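Local coordinates for protein histone-lysine N-methyltransferase SETMAR (Homo sapiens, PDB 3BO5) that transfers methyl groups from S-adenosyl-L-methionine to a lysine of histone H3 through this SET-domain part, and in its full-length transposase fusion acts in DNA double-strand break repair, at residues H44-A50 and Y155-G161; P60-C64 and T73-L77; D85-L89 and K148-V152; K136-L140 and I205-N210; L270-C274 and F284-D288. The protein carries 2 engineered substitutions. All coordinates share one frame; numbering follows the deposited sequence. Where two conformers were deposited one is given.

Contact 1: residues H44-A50 and Y155-G161; sequences HVVGPGA and YAGEVLG
One face of the H44 imidazole carries V159 CG2, which sits 4.1 Å from the ring centroid and 26° off the normal, a CH-pi contact displaced toward the rim. At the ring's edge, in its plane, G157 N gives a weak hydrogen bond to ND1 (3.4 Å), and Y155 O lies near the plane by CE1. With ND1 accepting and NE2 bonded to the carbonyl of P229, the pattern is consistent with a ring protonated on NE2. The H44 CG stands beside its own backbone N (chi1 -69°), which sets the ring edge beside residues 155-157.

Beyond the ring, V45 and V46 run parallel to E158 and V159: V45 N reaches G157 O at 3.0 Å, and V159 N meets V45 O at 2.9 Å, almost head-on (171° at the oxygen). A type II turn from G47 to A50 then brings P48 O to G161 N (3.0 Å), in the carbonyl plane on a lone pair. P48 CD rests on L160 CD2 (3.8 Å), while a water joins E158 OE2 (2.6 Å) to V46 O.

The short strand 45-46, from the pre-SET region, thus pairs with strand 151-160 of the SET domain, which also bonds through E158 and L160 to strand 193-199. G161 is the N-cap of helix 162-169, whose R168 forms a salt bridge with E158 and touches P48 and L160.

Contact 2: residues P60-C64 and T73-L77; sequences PGCIC and TCSCL. With ZN (zinc ion), chain D; ZN (zinc ion), chain B.
C62 and S75 mark the closest backbone approach, with CA atoms 5.1 Å apart where the two segments pass in nearly opposed directions (152° between their end-to-end vectors). Neither segment is helix or strand, and no direct hydrogen bond links them. Instead one water stitches the backbones: it accepts from S75 N at 2.8 Å and from I63 N at 3.0 Å, and donates to T73 O. Within 73-77 the chain curls so that L77 N bonds to C74 O, which sets C74 and C76 on the same turn. G61, at phi 90°, has a backbone shape that a side chain would strain.

The side chains meet through metal. C62 SG bridges two zinc ions, lying 2.4 Å from each of zinc D and zinc B. Its sulfur stands between its own backbone N and carbonyl carbon (chi1 62°), and from there it faces both ions. C64 SG and C74 SG each bind zinc D at 2.3 Å, C76 SG binds zinc B at 2.3 Å, and C62 CB packs against C76 SG at 3.6 Å. Alongside the metals, S75 OG lies over C62 CA at 3.4 Å.

C69 completes the coordination of zinc D, and C105 and C109 that of zinc B. Shared sulfurs of this kind tie three zinc ions, the third held by C69, C105, C111 and C115, into the triangular cysteine cluster characteristic of the pre-SET domain.

Contact 3: residues D85-L89 and K148-V152; sequences DNSCL and KGRFV
The side chain of R150 is folded against the loop 85-89, and its path accounts for much of the meeting. Beyond CB, CG comes to 3.8 Å from C88 SG. CD touches two atoms of the loop, C88 SG at 3.7 Å and N86 O at 3.3 Å. NE lies beside S87 CB and turns its N-H to a water, 3.0 Å away in the guanidinium plane. At the tip, the guanidinium has S87 CB and N86 O obliquely beside it, and the side chain also packs on Q125 and F126. Bends at chi2 (-69°) and chi3 (-63°) curl the chain so that its aliphatic part, more than its charge, faces the loop.

That water also donates to S87 O and accepts from F151 N at 2.8 Å, linking three groups across the two segments. The direct bond is backbone to backbone: L89 N meets G149 O at 2.8 Å, nearly straight at the hydrogen (168°), with the donor tilted from the carbonyl plane. C88 CA adds a CH...O contact to this oxygen. A CB on G149 would stand only 2.9 Å from C88 CB, so glycine lets the chains close.

The pre-SET loop is therefore fastened by peptide groups and one shared water, with sulfur and methylene packing in support; none of these links depends on a charge pair.

Contact 4: residues K136-L140 and I205-N210; sequences KGWGL and IGRFLN. With SAH (S-adenosyl-L-homocysteine), chain F.
L140 is the main bump: its side chain, with CG swung opposite its backbone N (chi1 -168°), pushes into a hollow formed chiefly by F208 and L209, where CD2 meets L209 CD2 at 3.8 Å and L140 CB meets F208 CB at 4.1 Å. F208 answers from the other segment, its CD1 touching W138 CB at 3.8 Å, while its carbonyl oxygen receives a CH...O contact from G139 CA (3.3 Å). The missing side chain of G139 makes the second hollow. A CB there would run into N210 ND2, so the N210 amide fills that space.

ND2 of N210 donates to W138 O at 3.1 Å, above the carbonyl plane and tilted from its own amide plane; a second bond runs to E244. The SAH amino nitrogen also donates to W138 O, at 2.8 Å, and W138 N returns a bond to the SAH carboxylate O at 2.7 Å. K136 lays its CG and CD over the adenine, with CG 3.7 Å from SAH N1, before its ammonium reaches E244 in a salt bridge.

A leucine in place of N210 would probably leave W138 O and the E244 carboxylate each short of a donor and crowd G139.

A water accepting from both L140 N and N210 N satisfies further buried amides. Polar groups therefore cluster at the cofactor's amino-acid end, W138 O being shared by protein and ligand, while F208 and W138 CB carry the apolar packing up to the SAH carboxylate.

Contact 5: residues L270-C274 and F284-D288; sequences LRKPC and FLPFD. With ZN (zinc ion), chain E; SAH (S-adenosyl-L-homocysteine), chain F.
The post-SET segment here does two jobs at once, holding a zinc ion and lining the S-adenosyl-L-homocysteine pocket. C274 SG binds the zinc at 2.4 Å together with C213, C276 and C281. Next to it, L285 lays its methyls against the adenine, CD2 lying 3.7 Å from SAH C4, and F287 CZ approaches the ribose O3' at 3.7 Å.

Away from the ligand, the R271 guanidinium lies flat on F284, centres 3.6 Å apart and planes 22° from parallel. NH2 comes over the ring centre, and R271 CZ stands 10° off the ring normal, a cation-pi stack; P286 N lies over the opposite face. A bend at chi3 turns the guanidinium onto the ring. Replacing F284 with an alanine would probably leave the R271 guanidinium without its stacking partner and free to swing, opening a gap beside P286.

The backbones are joined by L285 N to K272 O (2.7 Å, 171° at the hydrogen), and by a water running from K272 N to L285 O.

K272 extends past this bond to N178. L285 and C274 pack on H211 of strand 210-211, F287 touches R264 and D266 of strand 260-266, and D288 bonds to the backbone of both, starting the parallel strand 288-289.

Overall arrangement
Contact 4 is the most buried of the five; contacts 1, 2, 3 and 5 are only partly so. Contacts 1 and 3 lie at opposite ends of strand 151-160, their centres 26 Å apart, and both bring pre-SET chain to it: contact 1 pairs strands, whereas contact 3 has one backbone bond just before the strand and a shared water. Contacts 1 and 4 touch, Y155 CE1 packing on G206 O. Contacts 4 and 5 stay about 6 Å apart at their nearest atoms yet share the cofactor: K136 lies on one face of the adenine and L285 on the other. Contact 2 stands far off, its centre about 42 Å from that of contact 5, and is held by zinc-thiolate bonds.

Contact 1: residues H44-A50 and Y155-G161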
# COMPACT_ATOMS: atom_id res chain seq x y z
N HIS A 44 2.35 9.70 0.05
CA HIS A 44 1.78 10.19 1.34
C HIS A 44 1.92 11.73 1.40
O HIS A 44 2.89 12.36 0.87
CB HIS A 44 2.56 9.73 2.54
CG HIS A 44 2.49 8.27 2.86
ND1 HIS A 44 1.36 7.50 2.67
CD2 HIS A 44 3.43 7.46 3.43
CE1 HIS A 44 1.61 6.28 3.13
NE2 HIS A 44 2.85 6.23 3.58
N VAL A 45 0.95 12.35 2.09
CA VAL A 45 1.00 13.78 2.35
C VAL A 45 0.77 13.95 3.84
O VAL A 45 0.28 13.06 4.53
CB VAL A 45 -0.09 14.53 1.58
CG1 VAL A 45 0.06 14.31 0.05
CG2 VAL A 45 -1.51 14.09 2.05
N VAL A 46 1.18 15.13 4.33
CA VAL A 46 0.93 15.47 5.74
C VAL A 46 -0.55 15.61 5.96
O VAL A 46 -1.27 16.26 5.15
CB VAL A 46 1.51 16.86 6.10
CG1 VAL A 46 0.92 17.37 7.46
CG2 VAL A 46 2.97 16.78 6.16
N GLY A 47 -1.01 15.05 7.10
CA GLY A 47 -2.41 15.22 7.46
C GLY A 47 -2.43 15.74 8.89
O GLY A 47 -1.36 15.79 9.56
N PRO A 48 -3.64 16.12 9.33
CA PRO A 48 -3.76 16.58 10.72
C PRO A 48 -3.23 15.57 11.72
O PRO A 48 -3.54 14.36 11.71
CB PRO A 48 -5.26 16.86 10.89
CG PRO A 48 -5.75 17.06 9.54
CD PRO A 48 -4.93 16.14 8.64
N GLY A 49 -2.46 16.10 12.64
CA GLY A 49 -1.91 15.28 13.74
C GLY A 49 -0.65 14.51 13.45
O GLY A 49 -0.02 13.92 14.35
N ALA A 50 -0.24 14.50 12.18
CA ALA A 50 1.03 13.91 11.85
C ALA A 50 2.13 14.69 12.59
O ALA A 50 2.13 15.90 12.56
CB ALA A 50 1.22 14.01 10.35
N TYR A 155 -0.23 1.94 -0.67
CA TYR A 155 -1.46 2.51 -0.11
C TYR A 155 -0.99 3.82 0.53
O TYR A 155 -0.36 3.85 1.58
CB TYR A 155 -1.96 1.51 0.95
CG TYR A 155 -3.41 1.74 1.37
CD1 TYR A 155 -4.49 1.29 0.59
CD2 TYR A 155 -3.68 2.45 2.56
CE1 TYR A 155 -5.81 1.51 0.92
CE2 TYR A 155 -5.03 2.69 2.94
CZ TYR A 155 -6.07 2.23 2.13
OH TYR A 155 -7.37 2.44 2.47
N ALA A 156 -1.33 4.91 -0.19
CA ALA A 156 -0.77 6.26 0.15
C ALA A 156 -1.90 7.29 0.35
O ALA A 156 -2.87 7.25 -0.32
CB ALA A 156 0.18 6.76 -1.00
N GLY A 157 -1.73 8.18 1.32
CA GLY A 157 -2.74 9.22 1.54
C GLY A 157 -2.29 10.09 2.66
O GLY A 157 -1.11 10.33 2.82
N GLU A 158 -3.25 10.74 3.32
CA GLU A 158 -2.83 11.61 4.42
C GLU A 158 -2.31 10.78 5.57
O GLU A 158 -2.94 9.77 5.96
CB GLU A 158 -4.06 12.34 4.98
CG GLU A 158 -4.66 13.35 4.05
CD GLU A 158 -5.84 14.03 4.67
OE1 GLU A 158 -6.96 13.59 4.44
OE2 GLU A 158 -5.58 14.96 5.45
N VAL A 159 -1.21 11.23 6.13
CA VAL A 159 -0.62 10.59 7.32
C VAL A 159 -1.18 11.34 8.52
O VAL A 159 -1.06 12.57 8.59
CB VAL A 159 0.89 10.69 7.29
CG1 VAL A 159 1.53 10.14 8.54
CG2 VAL A 159 1.38 9.85 6.06
N LEU A 160 -1.86 10.64 9.41
CA LEU A 160 -2.70 11.29 10.44
C LEU A 160 -2.14 10.94 11.80
O LEU A 160 -1.50 9.93 12.04
CB LEU A 160 -4.10 10.72 10.41
CG LEU A 160 -4.90 10.91 9.15
CD1 LEU A 160 -6.34 10.34 9.29
CD2 LEU A 160 -4.93 12.36 8.76
N GLY A 161 -2.44 11.81 12.76
CA GLY A 161 -2.25 11.38 14.12
C GLY A 161 -3.43 10.60 14.69
O GLY A 161 -4.56 10.61 14.16
O HOH W 1 -4.27 17.09 4.79

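Contact 2: residues P60-C64 and T73-L77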
# COMPACT_ATOMS: atom_id res chain seq x y z
N PRO A 60 20.05 8.96 6.46
CA PRO A 60 21.14 9.52 5.65
C PRO A 60 21.66 8.65 4.51
O PRO A 60 22.40 9.16 3.66
CB PRO A 60 22.28 9.68 6.64
CG PRO A 60 21.99 8.83 7.78
CD PRO A 60 20.46 8.64 7.84
N GLY A 61 21.19 7.42 4.52
CA GLY A 61 21.52 6.50 3.41
C GLY A 61 22.79 5.68 3.64
O GLY A 61 23.46 5.76 4.70
N CYS A 62 23.14 4.90 2.61
CA CYS A 62 24.35 4.08 2.71
C CYS A 62 25.51 4.80 2.06
O CYS A 62 25.37 5.83 1.38
CB CYS A 62 24.10 2.76 2.00
SG CYS A 62 23.75 2.92 0.23
N ILE A 63 26.70 4.18 2.29
CA ILE A 63 27.89 4.84 1.78
C ILE A 63 28.42 4.24 0.50
O ILE A 63 29.48 4.64 0.04
CB ILE A 63 29.04 4.83 2.82
CG1 ILE A 63 29.53 3.41 3.10
CG2 ILE A 63 28.60 5.56 4.11
CD1 ILE A 63 30.78 3.34 4.04
N CYS A 64 27.65 3.37 -0.12
CA CYS A 64 28.15 2.63 -1.28
C CYS A 64 28.19 3.58 -2.43
O CYS A 64 27.23 4.36 -2.65
CB CYS A 64 27.14 1.56 -1.62
SG CYS A 64 26.68 0.60 -0.18
N THR A 73 28.00 -4.81 3.26
CA THR A 73 28.71 -3.55 3.02
C THR A 73 27.74 -2.37 2.85
O THR A 73 28.12 -1.20 2.91
CB THR A 73 29.68 -3.65 1.84
OG1 THR A 73 28.97 -4.09 0.69
CG2 THR A 73 30.73 -4.74 2.12
N CYS A 74 26.47 -2.68 2.70
CA CYS A 74 25.45 -1.64 2.47
C CYS A 74 24.60 -1.51 3.69
O CYS A 74 23.96 -2.49 4.11
CB CYS A 74 24.57 -2.04 1.29
SG CYS A 74 23.27 -0.80 1.06
N SER A 75 24.66 -0.34 4.32
CA SER A 75 23.88 -0.15 5.58
C SER A 75 22.38 -0.12 5.35
O SER A 75 21.57 -0.22 6.27
CB SER A 75 24.31 1.10 6.36
OG SER A 75 24.30 2.27 5.56
N CYS A 76 21.98 0.00 4.08
CA CYS A 76 20.57 -0.19 3.73
C CYS A 76 20.11 -1.65 3.66
O CYS A 76 18.89 -1.88 3.53
CB CYS A 76 20.22 0.52 2.40
SG CYS A 76 20.53 2.24 2.43
N LEU A 77 21.04 -2.59 3.66
CA LEU A 77 20.77 -4.00 3.46
C LEU A 77 21.20 -4.81 4.66
O LEU A 77 21.80 -5.88 4.49
CB LEU A 77 21.49 -4.53 2.24
CG LEU A 77 20.99 -3.95 0.93
CD1 LEU A 77 21.70 -4.54 -0.30
CD2 LEU A 77 19.51 -4.14 0.78
ZN ZN D . 24.35 0.70 -0.27
ZN ZN B . 21.36 2.82 0.36
O HOH W 2 26.74 1.42 3.58

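Contact 3: residues D85-L89 and K148-V152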
# COMPACT_ATOMS: atom_id res chain seq x y z
N ASP A 85 16.80 -9.73 -8.68
CA ASP A 85 17.22 -8.96 -9.81
C ASP A 85 16.06 -8.56 -10.72
O ASP A 85 16.25 -7.66 -11.57
CB ASP A 85 18.33 -9.68 -10.61
CG ASP A 85 18.82 -8.85 -11.77
OD1 ASP A 85 19.40 -7.79 -11.52
OD2 ASP A 85 18.58 -9.24 -12.92
N ASN A 86 14.90 -9.22 -10.55
CA ASN A 86 13.69 -8.91 -11.32
C ASN A 86 12.81 -7.99 -10.53
O ASN A 86 11.68 -7.76 -10.94
CB ASN A 86 12.91 -10.16 -11.65
CG ASN A 86 13.65 -11.03 -12.61
OD1 ASN A 86 14.24 -10.52 -13.57
ND2 ASN A 86 13.71 -12.32 -12.30
N SER A 87 13.36 -7.41 -9.47
CA SER A 87 12.62 -6.49 -8.60
C SER A 87 11.53 -7.16 -7.79
O SER A 87 10.65 -6.46 -7.27
CB SER A 87 11.99 -5.37 -9.42
OG SER A 87 13.09 -4.63 -9.97
N CYS A 88 11.61 -8.48 -7.64
CA CYS A 88 10.60 -9.17 -6.85
C CYS A 88 10.99 -9.19 -5.37
O CYS A 88 12.18 -9.36 -5.04
CB CYS A 88 10.43 -10.60 -7.37
SG CYS A 88 9.76 -10.69 -8.96
N LEU A 89 10.03 -9.06 -4.46
CA LEU A 89 10.28 -9.12 -3.04
C LEU A 89 10.72 -10.53 -2.68
O LEU A 89 9.95 -11.51 -2.94
CB LEU A 89 8.97 -8.83 -2.33
CG LEU A 89 9.10 -8.79 -0.80
CD1 LEU A 89 9.91 -7.58 -0.43
CD2 LEU A 89 7.76 -8.83 -0.06
N LYS A 148 4.57 -13.04 -9.46
CA LYS A 148 4.70 -13.15 -8.01
C LYS A 148 5.89 -12.37 -7.52
O LYS A 148 6.98 -12.49 -8.04
CB LYS A 148 4.94 -14.60 -7.66
CG LYS A 148 5.08 -14.87 -6.19
CD LYS A 148 5.11 -16.38 -5.89
CE LYS A 148 5.28 -16.58 -4.41
NZ LYS A 148 5.09 -18.00 -4.00
N GLY A 149 5.65 -11.56 -6.49
CA GLY A 149 6.70 -10.82 -5.87
C GLY A 149 6.87 -9.41 -6.36
O GLY A 149 7.52 -8.62 -5.71
N ARG A 150 6.29 -9.08 -7.50
CA ARG A 150 6.46 -7.76 -8.08
C ARG A 150 5.69 -6.69 -7.30
O ARG A 150 4.61 -6.95 -6.74
CB ARG A 150 6.00 -7.77 -9.54
CG ARG A 150 7.08 -8.45 -10.43
CD ARG A 150 8.41 -7.65 -10.58
NE ARG A 150 8.18 -6.38 -11.24
CZ ARG A 150 7.90 -6.18 -12.53
NH1 ARG A 150 7.98 -7.22 -13.36
NH2 ARG A 150 7.60 -4.96 -12.99
N PHE A 151 6.28 -5.49 -7.22
CA PHE A 151 5.61 -4.38 -6.56
C PHE A 151 4.43 -3.98 -7.39
O PHE A 151 4.53 -3.78 -8.60
CB PHE A 151 6.59 -3.17 -6.48
CG PHE A 151 5.93 -1.90 -6.01
CD1 PHE A 151 5.44 -1.85 -4.68
CD2 PHE A 151 5.80 -0.81 -6.86
CE1 PHE A 151 4.78 -0.62 -4.20
CE2 PHE A 151 5.13 0.36 -6.41
CZ PHE A 151 4.65 0.46 -5.07
N VAL A 152 3.32 -3.79 -6.70
CA VAL A 152 2.08 -3.46 -7.36
C VAL A 152 1.72 -1.97 -7.16
O VAL A 152 1.70 -1.19 -8.09
CB VAL A 152 0.97 -4.38 -6.88
CG1 VAL A 152 -0.39 -3.97 -7.44
CG2 VAL A 152 1.28 -5.80 -7.47
O HOH W 3 8.71 -5.08 -8.54

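Contact 4: residues K136-L140 and I205-N210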
# COMPACT_ATOMS: atom_id res chain seq x y z
N LYS A 136 -19.06 -5.01 -4.22
CA LYS A 136 -18.06 -4.42 -3.32
C LYS A 136 -17.77 -2.97 -3.69
O LYS A 136 -16.83 -2.36 -3.15
CB LYS A 136 -16.77 -5.27 -3.38
CG LYS A 136 -16.99 -6.75 -2.99
CD LYS A 136 -15.70 -7.56 -3.18
CE LYS A 136 -15.11 -7.45 -4.56
NZ LYS A 136 -14.12 -8.62 -4.72
N GLY A 137 -18.60 -2.35 -4.57
CA GLY A 137 -18.32 -0.99 -5.04
C GLY A 137 -17.21 -1.02 -6.02
O GLY A 137 -17.10 -1.98 -6.79
N TRP A 138 -16.39 0.02 -6.04
CA TRP A 138 -15.31 0.05 -7.03
C TRP A 138 -14.18 -0.83 -6.52
O TRP A 138 -14.04 -1.05 -5.29
CB TRP A 138 -14.78 1.47 -7.20
CG TRP A 138 -15.79 2.31 -7.87
CD1 TRP A 138 -16.83 3.00 -7.29
CD2 TRP A 138 -15.96 2.43 -9.27
NE1 TRP A 138 -17.59 3.63 -8.28
CE2 TRP A 138 -17.09 3.26 -9.49
CE3 TRP A 138 -15.26 1.93 -10.37
CZ2 TRP A 138 -17.50 3.64 -10.78
CZ3 TRP A 138 -15.65 2.36 -11.66
CH2 TRP A 138 -16.80 3.15 -11.84
N GLY A 139 -13.42 -1.41 -7.43
CA GLY A 139 -12.19 -2.14 -7.07
C GLY A 139 -11.07 -1.76 -8.01
O GLY A 139 -11.26 -0.94 -8.92
N LEU A 140 -9.94 -2.41 -7.80
CA LEU A 140 -8.75 -2.21 -8.68
C LEU A 140 -8.42 -3.56 -9.24
O LEU A 140 -8.31 -4.56 -8.50
CB LEU A 140 -7.60 -1.64 -7.88
CG LEU A 140 -6.44 -1.13 -8.74
CD1 LEU A 140 -6.89 0.13 -9.43
CD2 LEU A 140 -5.22 -0.85 -7.84
N ILE A 205 -4.02 5.26 -5.83
CA ILE A 205 -4.94 4.26 -6.39
C ILE A 205 -5.15 3.09 -5.44
O ILE A 205 -6.13 2.33 -5.59
CB ILE A 205 -4.50 3.64 -7.77
CG1 ILE A 205 -3.05 3.13 -7.68
CG2 ILE A 205 -4.82 4.60 -8.96
CD1 ILE A 205 -2.72 2.20 -8.84
N GLY A 206 -4.24 2.93 -4.46
CA GLY A 206 -4.41 1.84 -3.52
C GLY A 206 -5.71 1.91 -2.73
O GLY A 206 -6.16 0.88 -2.17
N ARG A 207 -6.29 3.10 -2.63
CA ARG A 207 -7.57 3.27 -1.91
C ARG A 207 -8.65 2.38 -2.53
O ARG A 207 -9.64 2.08 -1.87
CB ARG A 207 -8.04 4.74 -1.88
CG ARG A 207 -8.49 5.18 -3.29
CD ARG A 207 -8.53 6.65 -3.38
NE ARG A 207 -9.51 7.26 -2.46
CZ ARG A 207 -10.82 7.33 -2.72
NH1 ARG A 207 -11.32 6.74 -3.83
NH2 ARG A 207 -11.68 8.00 -1.87
N PHE A 208 -8.48 1.98 -3.81
CA PHE A 208 -9.54 1.15 -4.44
C PHE A 208 -9.41 -0.34 -4.21
O PHE A 208 -10.26 -1.10 -4.64
CB PHE A 208 -9.57 1.42 -5.94
CG PHE A 208 -10.11 2.79 -6.26
CD1 PHE A 208 -11.48 3.07 -6.07
CD2 PHE A 208 -9.27 3.81 -6.72
CE1 PHE A 208 -11.98 4.36 -6.32
CE2 PHE A 208 -9.77 5.11 -6.96
CZ PHE A 208 -11.15 5.36 -6.80
N LEU A 209 -8.37 -0.77 -3.50
CA LEU A 209 -8.19 -2.19 -3.25
C LEU A 209 -9.21 -2.74 -2.30
O LEU A 209 -9.29 -2.28 -1.13
CB LEU A 209 -6.85 -2.43 -2.64
CG LEU A 209 -5.70 -2.14 -3.63
CD1 LEU A 209 -4.37 -1.99 -2.85
CD2 LEU A 209 -5.63 -3.16 -4.80
N ASN A 210 -9.97 -3.72 -2.79
CA ASN A 210 -10.89 -4.40 -1.88
C ASN A 210 -10.21 -5.44 -1.00
O ASN A 210 -9.05 -5.85 -1.23
CB ASN A 210 -12.07 -4.97 -2.71
CG ASN A 210 -12.97 -3.88 -3.18
OD1 ASN A 210 -13.29 -2.97 -2.44
ND2 ASN A 210 -13.43 -3.99 -4.44
N SAH F . -15.02 -0.53 -2.75
CA SAH F . -14.33 0.73 -2.34
CB SAH F . -12.79 0.61 -2.39
CG SAH F . -12.30 -0.13 -1.13
SD SAH F . -12.54 0.87 0.37
C SAH F . -14.85 1.88 -3.23
O SAH F . -15.80 1.71 -3.98
OXT SAH F . -14.24 3.00 -3.16
C5' SAH F . -13.33 -0.35 1.44
C4' SAH F . -14.82 -0.56 1.17
O4' SAH F . -15.02 -1.37 0.00
C3' SAH F . -15.52 -1.32 2.26
O3' SAH F . -15.93 -0.42 3.33
C2' SAH F . -16.69 -1.95 1.57
O2' SAH F . -17.69 -0.97 1.20
C1' SAH F . -16.05 -2.35 0.25
N9 SAH F . -15.37 -3.65 0.32
C8 SAH F . -14.01 -3.92 0.18
N7 SAH F . -13.82 -5.22 0.22
C5 SAH F . -15.02 -5.84 0.34
C6 SAH F . -15.35 -7.20 0.46
N6 SAH F . -14.51 -8.23 0.37
N1 SAH F . -16.71 -7.45 0.63
C2 SAH F . -17.63 -6.45 0.69
N3 SAH F . -17.35 -5.11 0.55
C4 SAH F . -16.02 -4.86 0.45
O HOH W 4 -9.97 -4.38 -5.59

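Contact 5: residues L270-C274 and F284-D288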
# COMPACT_ATOMS: atom_id res chain seq x y z
N LEU A 270 -21.69 -2.99 13.96
CA LEU A 270 -22.05 -3.98 12.89
C LEU A 270 -20.83 -4.60 12.23
O LEU A 270 -19.83 -3.92 11.98
CB LEU A 270 -22.93 -3.40 11.78
CG LEU A 270 -24.40 -3.14 12.11
CD1 LEU A 270 -25.19 -2.70 10.93
CD2 LEU A 270 -24.99 -4.40 12.65
N ARG A 271 -20.89 -5.92 12.05
CA ARG A 271 -19.82 -6.64 11.36
C ARG A 271 -20.25 -6.60 9.89
O ARG A 271 -21.34 -7.13 9.53
CB ARG A 271 -19.74 -8.05 11.96
CG ARG A 271 -19.38 -7.96 13.47
CD ARG A 271 -19.44 -9.26 14.20
NE ARG A 271 -18.40 -10.16 13.69
CZ ARG A 271 -17.10 -10.09 14.02
NH1 ARG A 271 -16.66 -9.15 14.87
NH2 ARG A 271 -16.26 -10.97 13.48
N LYS A 272 -19.45 -5.96 9.00
CA LYS A 272 -19.87 -5.79 7.62
C LYS A 272 -19.60 -7.09 6.88
O LYS A 272 -18.61 -7.75 7.18
CB LYS A 272 -19.04 -4.69 6.99
CG LYS A 272 -19.36 -3.33 7.62
CD LYS A 272 -18.96 -2.29 6.65
CE LYS A 272 -19.23 -0.87 7.15
NZ LYS A 272 -19.10 0.00 5.95
N PRO A 273 -20.50 -7.49 6.00
CA PRO A 273 -20.32 -8.78 5.30
C PRO A 273 -19.22 -8.67 4.29
O PRO A 273 -19.04 -7.61 3.71
CB PRO A 273 -21.60 -8.98 4.53
CG PRO A 273 -22.51 -7.93 5.00
CD PRO A 273 -21.77 -6.84 5.64
N CYS A 274 -18.53 -9.79 4.11
CA CYS A 274 -17.46 -9.90 3.12
C CYS A 274 -18.05 -10.68 1.95
O CYS A 274 -18.63 -11.76 2.12
CB CYS A 274 -16.24 -10.67 3.70
SG CYS A 274 -14.95 -10.73 2.46
N PHE A 284 -17.08 -11.96 7.10
CA PHE A 284 -17.08 -10.58 7.57
C PHE A 284 -15.81 -9.84 7.19
O PHE A 284 -14.70 -10.41 7.15
CB PHE A 284 -17.53 -10.35 9.04
CG PHE A 284 -16.43 -9.72 10.00
CD1 PHE A 284 -15.30 -10.40 10.35
CD2 PHE A 284 -16.63 -8.47 10.58
CE1 PHE A 284 -14.34 -9.84 11.22
CE2 PHE A 284 -15.68 -7.89 11.43
CZ PHE A 284 -14.55 -8.58 11.77
N LEU A 285 -16.00 -8.56 6.92
CA LEU A 285 -14.91 -7.71 6.59
C LEU A 285 -14.20 -7.36 7.89
O LEU A 285 -14.82 -6.75 8.79
CB LEU A 285 -15.50 -6.48 5.84
CG LEU A 285 -15.01 -5.90 4.58
CD1 LEU A 285 -14.77 -7.05 3.59
CD2 LEU A 285 -16.07 -4.91 4.16
N PRO A 286 -12.93 -7.74 8.02
CA PRO A 286 -12.25 -7.65 9.32
C PRO A 286 -11.66 -6.27 9.66
O PRO A 286 -10.44 -6.17 9.89
CB PRO A 286 -11.19 -8.71 9.23
CG PRO A 286 -10.75 -8.61 7.69
CD PRO A 286 -12.07 -8.35 6.98
N PHE A 287 -12.52 -5.27 9.74
CA PHE A 287 -12.09 -3.96 10.28
C PHE A 287 -11.88 -4.04 11.78
O PHE A 287 -12.54 -4.84 12.46
CB PHE A 287 -13.16 -2.91 9.99
CG PHE A 287 -13.30 -2.54 8.57
CD1 PHE A 287 -12.34 -1.74 7.92
CD2 PHE A 287 -14.44 -2.93 7.86
CE1 PHE A 287 -12.51 -1.37 6.57
CE2 PHE A 287 -14.62 -2.58 6.55
CZ PHE A 287 -13.66 -1.78 5.87
N ASP A 288 -10.97 -3.19 12.28
CA ASP A 288 -10.93 -2.88 13.69
C ASP A 288 -11.88 -1.71 13.92
O ASP A 288 -11.68 -0.61 13.40
CB ASP A 288 -9.52 -2.52 14.11
CG ASP A 288 -9.43 -2.13 15.60
OD1 ASP A 288 -10.32 -2.59 16.36
OD2 ASP A 288 -8.49 -1.40 16.01
ZN ZN E . -14.05 -12.94 2.53
N SAH F . -15.02 -0.53 -2.75
CA SAH F . -14.33 0.73 -2.34
CB SAH F . -12.79 0.61 -2.39
CG SAH F . -12.30 -0.13 -1.13
SD SAH F . -12.54 0.87 0.37
C SAH F . -14.85 1.88 -3.23
O SAH F . -15.80 1.71 -3.98
OXT SAH F . -14.24 3.00 -3.16
C5' SAH F . -13.33 -0.35 1.44
C4' SAH F . -14.82 -0.56 1.17
O4' SAH F . -15.02 -1.37 0.00
C3' SAH F . -15.52 -1.32 2.26
O3' SAH F . -15.93 -0.42 3.33
C2' SAH F . -16.69 -1.95 1.57
O2' SAH F . -17.69 -0.97 1.20
C1' SAH F . -16.05 -2.35 0.25
N9 SAH F . -15.37 -3.65 0.32
C8 SAH F . -14.01 -3.92 0.18
N7 SAH F . -13.82 -5.22 0.22
C5 SAH F . -15.02 -5.84 0.34
C6 SAH F . -15.35 -7.20 0.46
N6 SAH F . -14.51 -8.23 0.37
N1 SAH F . -16.71 -7.45 0.63
C2 SAH F . -17.63 -6.45 0.69
N3 SAH F . -17.35 -5.11 0.55
C4 SAH F . -16.02 -4.86 0.45
O HOH W 5 -16.91 -5.14 9.63